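Local coordinates for toxin PAU_02230 (Photorhabdus asymbiotica subsp. asymbiotica ATCC 43949, PDB 6HV6), which is a bacterial toxin of Photorhabdus asymbiotica, known as PaTox, represented here by a portion of its chain built from helices and antiparallel strands, at residues E65-I76 against D160-Q171. The protein carries 1 engineered substitution. Sequence-based numbering, arbitrary orientation.
Sequences EITISGYKFKRI and DINAFQTAKDAQ. With EDO (1,2-ethanediol), chain C; EDO (1,2-ethanediol), chain B.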
ATOM      1  N   GLU A  65     -17.223   0.244  11.841  1.00 63.82           N
ATOM      2  CA  GLU A  65     -15.936   0.832  12.177  1.00 60.08           C
ATOM      3  C   GLU A  65     -14.888  -0.268  12.124  1.00 51.93           C
ATOM      4  O   GLU A  65     -15.152  -1.401  12.531  1.00 55.39           O
ATOM      5  CB  GLU A  65     -15.973   1.479  13.565  1.00 67.20           C
ATOM      6  CG  GLU A  65     -14.672   2.128  14.002  1.00 73.22           C
ATOM      7  CD  GLU A  65     -14.658   2.455  15.487  1.00 82.47           C
ATOM      8  OE1 GLU A  65     -14.625   1.515  16.310  1.00 85.15           O
ATOM      9  OE2 GLU A  65     -14.694   3.655  15.832  1.00 85.09           O
ATOM     10  N   ILE A  66     -13.707   0.060  11.610  1.00 45.15           N
ATOM     11  CA  ILE A  66     -12.606  -0.893  11.531  1.00 41.91           C
ATOM     12  C   ILE A  66     -11.355  -0.229  12.079  1.00 39.33           C
ATOM     13  O   ILE A  66     -11.011   0.888  11.674  1.00 40.20           O
ATOM     14  CB  ILE A  66     -12.378  -1.390  10.091  1.00 42.73           C
ATOM     15  CG1 ILE A  66     -13.614  -2.161   9.612  1.00 47.33           C
ATOM     16  CG2 ILE A  66     -11.119  -2.261  10.021  1.00 37.19           C
ATOM     17  CD1 ILE A  66     -13.664  -2.382   8.124  1.00 49.25           C
ATOM     18  N   THR A  67     -10.682  -0.912  13.002  1.00 39.17           N
ATOM     19  CA  THR A  67      -9.440  -0.440  13.600  1.00 39.50           C
ATOM     20  C   THR A  67      -8.270  -1.211  13.009  1.00 40.99           C
ATOM     21  O   THR A  67      -8.233  -2.446  13.086  1.00 41.90           O
ATOM     22  CB  THR A  67      -9.481  -0.596  15.117  1.00 46.02           C
ATOM     23  OG1 THR A  67     -10.527   0.229  15.638  1.00 48.79           O
ATOM     24  CG2 THR A  67      -8.168  -0.171  15.730  1.00 44.82           C
ATOM     25  N   ILE A  68      -7.328  -0.485  12.409  1.00 33.32           N
ATOM     26  CA  ILE A  68      -6.120  -1.060  11.821  1.00 36.64           C
ATOM     27  C   ILE A  68      -4.936  -0.513  12.612  1.00 37.76           C
ATOM     28  O   ILE A  68      -4.538   0.647  12.430  1.00 36.86           O
ATOM     29  CB  ILE A  68      -5.971  -0.724  10.333  1.00 38.15           C
ATOM     30  CG1 ILE A  68      -7.180  -1.205   9.533  1.00 37.98           C
ATOM     31  CG2 ILE A  68      -4.689  -1.341   9.798  1.00 36.33           C
ATOM     32  CD1 ILE A  68      -7.260  -2.695   9.413  1.00 42.60           C
ATOM     33  N   SER A  69      -4.369  -1.344  13.484  1.00 39.90           N
ATOM     34  CA  SER A  69      -3.148  -1.021  14.228  1.00 40.90           C
ATOM     35  C   SER A  69      -3.271   0.309  14.967  1.00 38.75           C
ATOM     36  O   SER A  69      -2.387   1.166  14.923  1.00 42.19           O
ATOM     37  CB  SER A  69      -1.934  -1.038  13.303  1.00 39.79           C
ATOM     38  OG  SER A  69      -1.705  -2.367  12.833  1.00 39.75           O
ATOM     39  N   GLY A  70      -4.389   0.471  15.665  1.00 41.05           N
ATOM     40  CA  GLY A  70      -4.624   1.640  16.477  1.00 43.00           C
ATOM     41  C   GLY A  70      -5.384   2.756  15.794  1.00 37.63           C
ATOM     42  O   GLY A  70      -5.846   3.675  16.481  1.00 43.57           O
ATOM     43  N   TYR A  71      -5.543   2.705  14.474  1.00 34.01           N
ATOM     44  CA  TYR A  71      -6.236   3.750  13.730  1.00 36.79           C
ATOM     45  C   TYR A  71      -7.649   3.301  13.392  1.00 40.40           C
ATOM     46  O   TYR A  71      -7.841   2.221  12.825  1.00 37.56           O
ATOM     47  CB  TYR A  71      -5.480   4.109  12.452  1.00 31.74           C
ATOM     48  CG  TYR A  71      -4.161   4.793  12.736  1.00 37.49           C
ATOM     49  CD1 TYR A  71      -4.095   6.172  12.888  1.00 43.75           C
ATOM     50  CD2 TYR A  71      -2.996   4.060  12.887  1.00 34.71           C
ATOM     51  CE1 TYR A  71      -2.898   6.804  13.156  1.00 48.05           C
ATOM     52  CE2 TYR A  71      -1.789   4.685  13.158  1.00 40.01           C
ATOM     53  CZ  TYR A  71      -1.749   6.060  13.289  1.00 47.49           C
ATOM     54  OH  TYR A  71      -0.558   6.694  13.564  1.00 55.24           O
ATOM     55  N   LYS A  72      -8.627   4.138  13.730  1.00 39.57           N
ATOM     56  CA  LYS A  72     -10.031   3.839  13.489  1.00 40.76           C
ATOM     57  C   LYS A  72     -10.445   4.374  12.126  1.00 42.76           C
ATOM     58  O   LYS A  72     -10.163   5.528  11.792  1.00 47.01           O
ATOM     59  CB  LYS A  72     -10.908   4.451  14.582  1.00 46.30           C
ATOM     60  CG  LYS A  72     -10.512   4.031  15.989  1.00 59.32           C
ATOM     61  CD  LYS A  72     -11.718   3.921  16.923  1.00 66.80           C
ATOM     62  CE  LYS A  72     -12.399   5.261  17.148  1.00 71.98           C
ATOM     63  NZ  LYS A  72     -13.655   5.115  17.947  1.00 78.75           N
ATOM     64  N   PHE A  73     -11.108   3.534  11.340  1.00 37.52           N
ATOM     65  CA  PHE A  73     -11.655   3.943  10.055  1.00 35.65           C
ATOM     66  C   PHE A  73     -13.159   3.753  10.106  1.00 40.36           C
ATOM     67  O   PHE A  73     -13.638   2.643  10.362  1.00 39.74           O
ATOM     68  CB  PHE A  73     -11.023   3.158   8.909  1.00 34.29           C
ATOM     69  CG  PHE A  73      -9.551   3.357   8.822  1.00 32.55           C
ATOM     70  CD1 PHE A  73      -8.691   2.612   9.612  1.00 30.52           C
ATOM     71  CD2 PHE A  73      -9.023   4.337   8.007  1.00 32.23           C
ATOM     72  CE1 PHE A  73      -7.333   2.807   9.555  1.00 29.86           C
ATOM     73  CE2 PHE A  73      -7.652   4.542   7.951  1.00 39.88           C
ATOM     74  CZ  PHE A  73      -6.812   3.771   8.732  1.00 36.37           C
ATOM     75  N   LYS A  74     -13.890   4.839   9.885  1.00 39.58           N
ATOM     76  CA  LYS A  74     -15.339   4.842  10.004  1.00 46.70           C
ATOM     77  C   LYS A  74     -15.995   4.546   8.663  1.00 38.48           C
ATOM     78  O   LYS A  74     -15.568   5.055   7.625  1.00 40.83           O
ATOM     79  CB  LYS A  74     -15.822   6.192  10.535  1.00 56.11           C
ATOM     80  CG  LYS A  74     -15.837   6.294  12.055  1.00 68.23           C
ATOM     81  CD  LYS A  74     -16.906   5.390  12.653  1.00 75.49           C
ATOM     82  CE  LYS A  74     -16.928   5.462  14.173  1.00 77.50           C
ATOM     83  NZ  LYS A  74     -18.001   4.601  14.748  1.00 77.27           N
ATOM     84  N   ARG A  75     -17.032   3.715   8.699  1.00 45.00           N
ATOM     85  CA  ARG A  75     -17.846   3.466   7.515  1.00 44.83           C
ATOM     86  C   ARG A  75     -18.535   4.751   7.076  1.00 47.00           C
ATOM     87  O   ARG A  75     -19.151   5.446   7.885  1.00 51.23           O
ATOM     88  CB  ARG A  75     -18.895   2.393   7.816  1.00 50.37           C
ATOM     89  CG  ARG A  75     -19.464   1.694   6.589  1.00 57.71           C
ATOM     90  CD  ARG A  75     -20.753   0.964   6.913  1.00 71.17           C
ATOM     91  NE  ARG A  75     -21.906   1.845   6.735  1.00 86.50           N
ATOM     92  CZ  ARG A  75     -22.478   2.547   7.709  1.00 98.99           C
ATOM     93  NH1 ARG A  75     -22.020   2.467   8.952  1.00103.73           N
ATOM     94  NH2 ARG A  75     -23.517   3.327   7.441  1.00103.34           N
ATOM     95  N   ILE A  76     -18.440   5.058   5.787  1.00 42.94           N
ATOM     96  CA  ILE A  76     -19.098   6.223   5.207  1.00 45.63           C
ATOM     97  C   ILE A  76     -20.368   5.753   4.515  1.00 45.23           C
ATOM     98  O   ILE A  76     -20.346   4.765   3.773  1.00 51.52           O
ATOM     99  CB  ILE A  76     -18.170   6.952   4.219  1.00 43.02           C
ATOM    100  CG1 ILE A  76     -16.808   7.229   4.872  1.00 45.18           C
ATOM    101  CG2 ILE A  76     -18.822   8.244   3.755  1.00 43.99           C
ATOM    102  CD1 ILE A  76     -16.866   8.239   6.008  1.00 47.10           C
ATOM    103  N   ASP A 160     -11.687   9.087   2.485  1.00 30.31           N
ATOM    104  CA  ASP A 160     -12.191   8.295   3.607  1.00 32.49           C
ATOM    105  C   ASP A 160     -12.881   7.020   3.123  1.00 29.46           C
ATOM    106  O   ASP A 160     -12.736   5.956   3.736  1.00 31.06           O
ATOM    107  CB  ASP A 160     -13.159   9.120   4.454  1.00 37.73           C
ATOM    108  CG  ASP A 160     -12.452  10.117   5.357  1.00 50.33           C
ATOM    109  OD1 ASP A 160     -11.217  10.022   5.533  1.00 46.70           O
ATOM    110  OD2 ASP A 160     -13.146  11.009   5.893  1.00 53.17           O
ATOM    111  N   ILE A 161     -13.647   7.115   2.038  1.00 29.85           N
ATOM    112  CA  ILE A 161     -14.297   5.933   1.479  1.00 30.14           C
ATOM    113  C   ILE A 161     -13.249   4.911   1.050  1.00 31.37           C
ATOM    114  O   ILE A 161     -13.324   3.727   1.402  1.00 30.22           O
ATOM    115  CB  ILE A 161     -15.220   6.348   0.321  1.00 29.44           C
ATOM    116  CG1 ILE A 161     -16.458   7.059   0.884  1.00 29.36           C
ATOM    117  CG2 ILE A 161     -15.599   5.158  -0.561  1.00 28.33           C
ATOM    118  CD1 ILE A 161     -17.369   7.594  -0.165  1.00 31.93           C
ATOM    119  N   ASN A 162     -12.234   5.366   0.318  1.00 28.41           N
ATOM    120  CA  ASN A 162     -11.171   4.467  -0.126  1.00 31.46           C
ATOM    121  C   ASN A 162     -10.420   3.858   1.053  1.00 29.52           C
ATOM    122  O   ASN A 162     -10.061   2.675   1.020  1.00 30.40           O
ATOM    123  CB  ASN A 162     -10.196   5.211  -1.037  1.00 25.84           C
ATOM    124  CG  ASN A 162     -10.809   5.574  -2.369  1.00 33.95           C
ATOM    125  OD1 ASN A 162     -11.753   4.930  -2.825  1.00 37.46           O
ATOM    126  ND2 ASN A 162     -10.275   6.616  -3.004  1.00 35.88           N
ATOM    127  N   ALA A 163     -10.154   4.656   2.093  1.00 28.87           N
ATOM    128  CA  ALA A 163      -9.430   4.148   3.256  1.00 29.60           C
ATOM    129  C   ALA A 163     -10.240   3.082   3.979  1.00 33.62           C
ATOM    130  O   ALA A 163      -9.692   2.059   4.418  1.00 29.01           O
ATOM    131  CB  ALA A 163      -9.080   5.293   4.211  1.00 26.84           C
ATOM    132  N   PHE A 164     -11.546   3.297   4.116  1.00 29.15           N
ATOM    133  CA  PHE A 164     -12.366   2.290   4.777  1.00 30.42           C
ATOM    134  C   PHE A 164     -12.385   0.992   3.983  1.00 34.94           C
ATOM    135  O   PHE A 164     -12.351  -0.104   4.563  1.00 32.01           O
ATOM    136  CB  PHE A 164     -13.782   2.806   4.989  1.00 33.03           C
ATOM    137  CG  PHE A 164     -14.639   1.863   5.781  1.00 37.77           C
ATOM    138  CD1 PHE A 164     -14.535   1.804   7.161  1.00 44.03           C
ATOM    139  CD2 PHE A 164     -15.533   1.023   5.143  1.00 36.97           C
ATOM    140  CE1 PHE A 164     -15.317   0.932   7.897  1.00 44.53           C
ATOM    141  CE2 PHE A 164     -16.322   0.149   5.869  1.00 42.54           C
ATOM    142  CZ  PHE A 164     -16.213   0.101   7.246  1.00 44.51           C
ATOM    143  N   GLN A 165     -12.420   1.089   2.650  1.00 29.01           N
ATOM    144  CA  GLN A 165     -12.348  -0.120   1.836  1.00 28.41           C
ATOM    145  C   GLN A 165     -10.992  -0.815   1.983  1.00 34.31           C
ATOM    146  O   GLN A 165     -10.931  -2.050   2.086  1.00 30.62           O
ATOM    147  CB  GLN A 165     -12.624   0.205   0.369  1.00 32.69           C
ATOM    148  CG  GLN A 165     -12.631  -1.021  -0.521  1.00 37.00           C
ATOM    149  CD  GLN A 165     -13.802  -1.939  -0.221  1.00 45.86           C
ATOM    150  OE1 GLN A 165     -14.929  -1.481  -0.055  1.00 48.48           O
ATOM    151  NE2 GLN A 165     -13.534  -3.245  -0.131  1.00 42.13           N
ATOM    152  N   THR A 166      -9.897  -0.053   1.986  1.00 26.00           N
ATOM    153  CA  THR A 166      -8.588  -0.674   2.208  1.00 25.29           C
ATOM    154  C   THR A 166      -8.542  -1.375   3.558  1.00 32.59           C
ATOM    155  O   THR A 166      -8.055  -2.511   3.663  1.00 29.35           O
ATOM    156  CB  THR A 166      -7.476   0.367   2.111  1.00 25.11           C
ATOM    157  OG1 THR A 166      -7.523   0.987   0.819  1.00 33.73           O
ATOM    158  CG2 THR A 166      -6.106  -0.301   2.316  1.00 25.21           C
ATOM    159  N   ALA A 167      -9.055  -0.720   4.603  1.00 29.97           N
ATOM    160  CA  ALA A 167      -9.107  -1.354   5.918  1.00 28.86           C
ATOM    161  C   ALA A 167      -9.909  -2.651   5.865  1.00 27.92           C
ATOM    162  O   ALA A 167      -9.502  -3.669   6.440  1.00 30.32           O
ATOM    163  CB  ALA A 167      -9.702  -0.384   6.940  1.00 28.03           C
ATOM    164  N   LYS A 168     -11.040  -2.638   5.158  1.00 29.90           N
ATOM    165  CA  LYS A 168     -11.839  -3.853   5.013  1.00 31.24           C
ATOM    166  C   LYS A 168     -11.074  -4.935   4.258  1.00 30.35           C
ATOM    167  O   LYS A 168     -11.143  -6.122   4.610  1.00 31.48           O
ATOM    168  CB  LYS A 168     -13.150  -3.521   4.306  1.00 36.61           C
ATOM    169  CG  LYS A 168     -14.287  -4.455   4.631  1.00 53.10           C
ATOM    170  CD  LYS A 168     -15.632  -3.755   4.433  1.00 60.79           C
ATOM    171  CE  LYS A 168     -15.884  -3.428   2.978  1.00 63.48           C
ATOM    172  NZ  LYS A 168     -16.046  -4.675   2.178  1.00 67.54           N
ATOM    173  N   ASP A 169     -10.355  -4.549   3.204  1.00 27.18           N
ATOM    174  CA  ASP A 169      -9.514  -5.501   2.486  1.00 29.75           C
ATOM    175  C   ASP A 169      -8.445  -6.088   3.401  1.00 30.71           C
ATOM    176  O   ASP A 169      -8.127  -7.284   3.317  1.00 31.09           O
ATOM    177  CB  ASP A 169      -8.836  -4.823   1.292  1.00 29.42           C
ATOM    178  CG  ASP A 169      -9.817  -4.363   0.220  1.00 36.03           C
ATOM    179  OD1 ASP A 169     -10.999  -4.759   0.267  1.00 38.05           O
ATOM    180  OD2 ASP A 169      -9.383  -3.596  -0.671  1.00 39.21           O
ATOM    181  N   ALA A 170      -7.841  -5.249   4.247  1.00 23.98           N
ATOM    182  CA  ALA A 170      -6.811  -5.731   5.163  1.00 29.33           C
ATOM    183  C   ALA A 170      -7.397  -6.694   6.192  1.00 31.75           C
ATOM    184  O   ALA A 170      -6.784  -7.717   6.513  1.00 28.33           O
ATOM    185  CB  ALA A 170      -6.134  -4.545   5.845  1.00 27.80           C
ATOM    186  N   GLN A 171      -8.593  -6.392   6.713  1.00 25.60           N
ATOM    187  CA  GLN A 171      -9.216  -7.314   7.660  1.00 31.18           C
ATOM    188  C   GLN A 171      -9.557  -8.643   6.999  1.00 30.13           C
ATOM    189  O   GLN A 171      -9.388  -9.710   7.599  1.00 32.15           O
ATOM    190  CB  GLN A 171     -10.468  -6.688   8.267  1.00 40.90           C
ATOM    191  CG  GLN A 171     -10.184  -5.886   9.507  1.00 59.77           C
ATOM    192  CD  GLN A 171     -11.406  -5.738  10.386  1.00 74.30           C
ATOM    193  OE1 GLN A 171     -12.536  -5.932   9.932  1.00 76.09           O
ATOM    194  NE2 GLN A 171     -11.186  -5.403  11.655  1.00 79.72           N
TER
HETATM  195  C1  EDO C2202     -15.925  11.975   5.029  0.92 70.78           C
HETATM  196  O1  EDO C2202     -15.162  12.290   6.198  0.92 76.23           O
HETATM  197  C2  EDO C2202     -17.406  11.899   5.372  0.92 68.23           C
HETATM  198  O2  EDO C2202     -18.159  11.884   4.153  0.92 62.00           O
HETATM  199  C1  EDO B2201      -5.578  -3.313  -0.129  1.00 48.90           C
HETATM  200  O1  EDO B2201      -6.773  -2.855  -0.777  1.00 44.18           O
HETATM  201  C2  EDO B2201      -4.363  -2.863  -0.933  1.00 54.46           C
HETATM  202  O2  EDO B2201      -4.203  -3.696  -2.087  1.00 64.47           O
HETATM  203  O   HOH W   1     -12.065  -3.325  14.065  1.00 54.74           O
HETATM  204  O   HOH W   2     -12.825   5.869   6.538  1.00 50.44           O
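Phe164 reaches out from the helix at 160-171 against the strand that runs into Arg75, and the backbone there runs along the edge of its ring and onto one face. CG stands trans to the backbone N (chi1 -175°), which carries the ring off the helix: Arg75 CA lies over one face, 3.6 Å from the ring centroid in a CH-pi contact, while Phe73 O meets the edge at CD1, 3.4 Å away. Arg75 continues the cover with its aliphatic part, CB resting 3.6 Å from Phe164 CZ, and its guanidinium then leads away from the helix. A flat, apolar ring suits this place because its face can lie against Arg75 CA and CB while its edge meets Phe73 O. The side chains of Ile66 and Phe164 cross at about a right angle, with Ile66 CD1 3.7 Å from Phe164 CZ; the other branch of Ile66, CG2, sits 3.5 Å from Gln171 CD, the amide ending an extended chain.

Strands 65-68 and 71-74 form a beta hairpin closed by a type I' turn from Ile68 to Tyr71, where Gly70 adopts a positive phi that glycine accommodates readily. The hairpin lies across the long helix 144-176, turning Ile66, Ile68 and Phe73 toward it, whereas Glu65 and Lys72 pair in a salt bridge on the other side. Ala167 is small enough to let the strands come close: its CB touches Ile68 CG1 at 3.7 Å, and Ala163 CB similarly approaches Phe73 CD2 at 3.9 Å. Leu190 covers Phe73 and Ala163 from helix 188-191. Toward the exit of the hairpin, Ile76 CB packs on Ile161 CG1, and a water donates to both Lys74 O and Asp160 O.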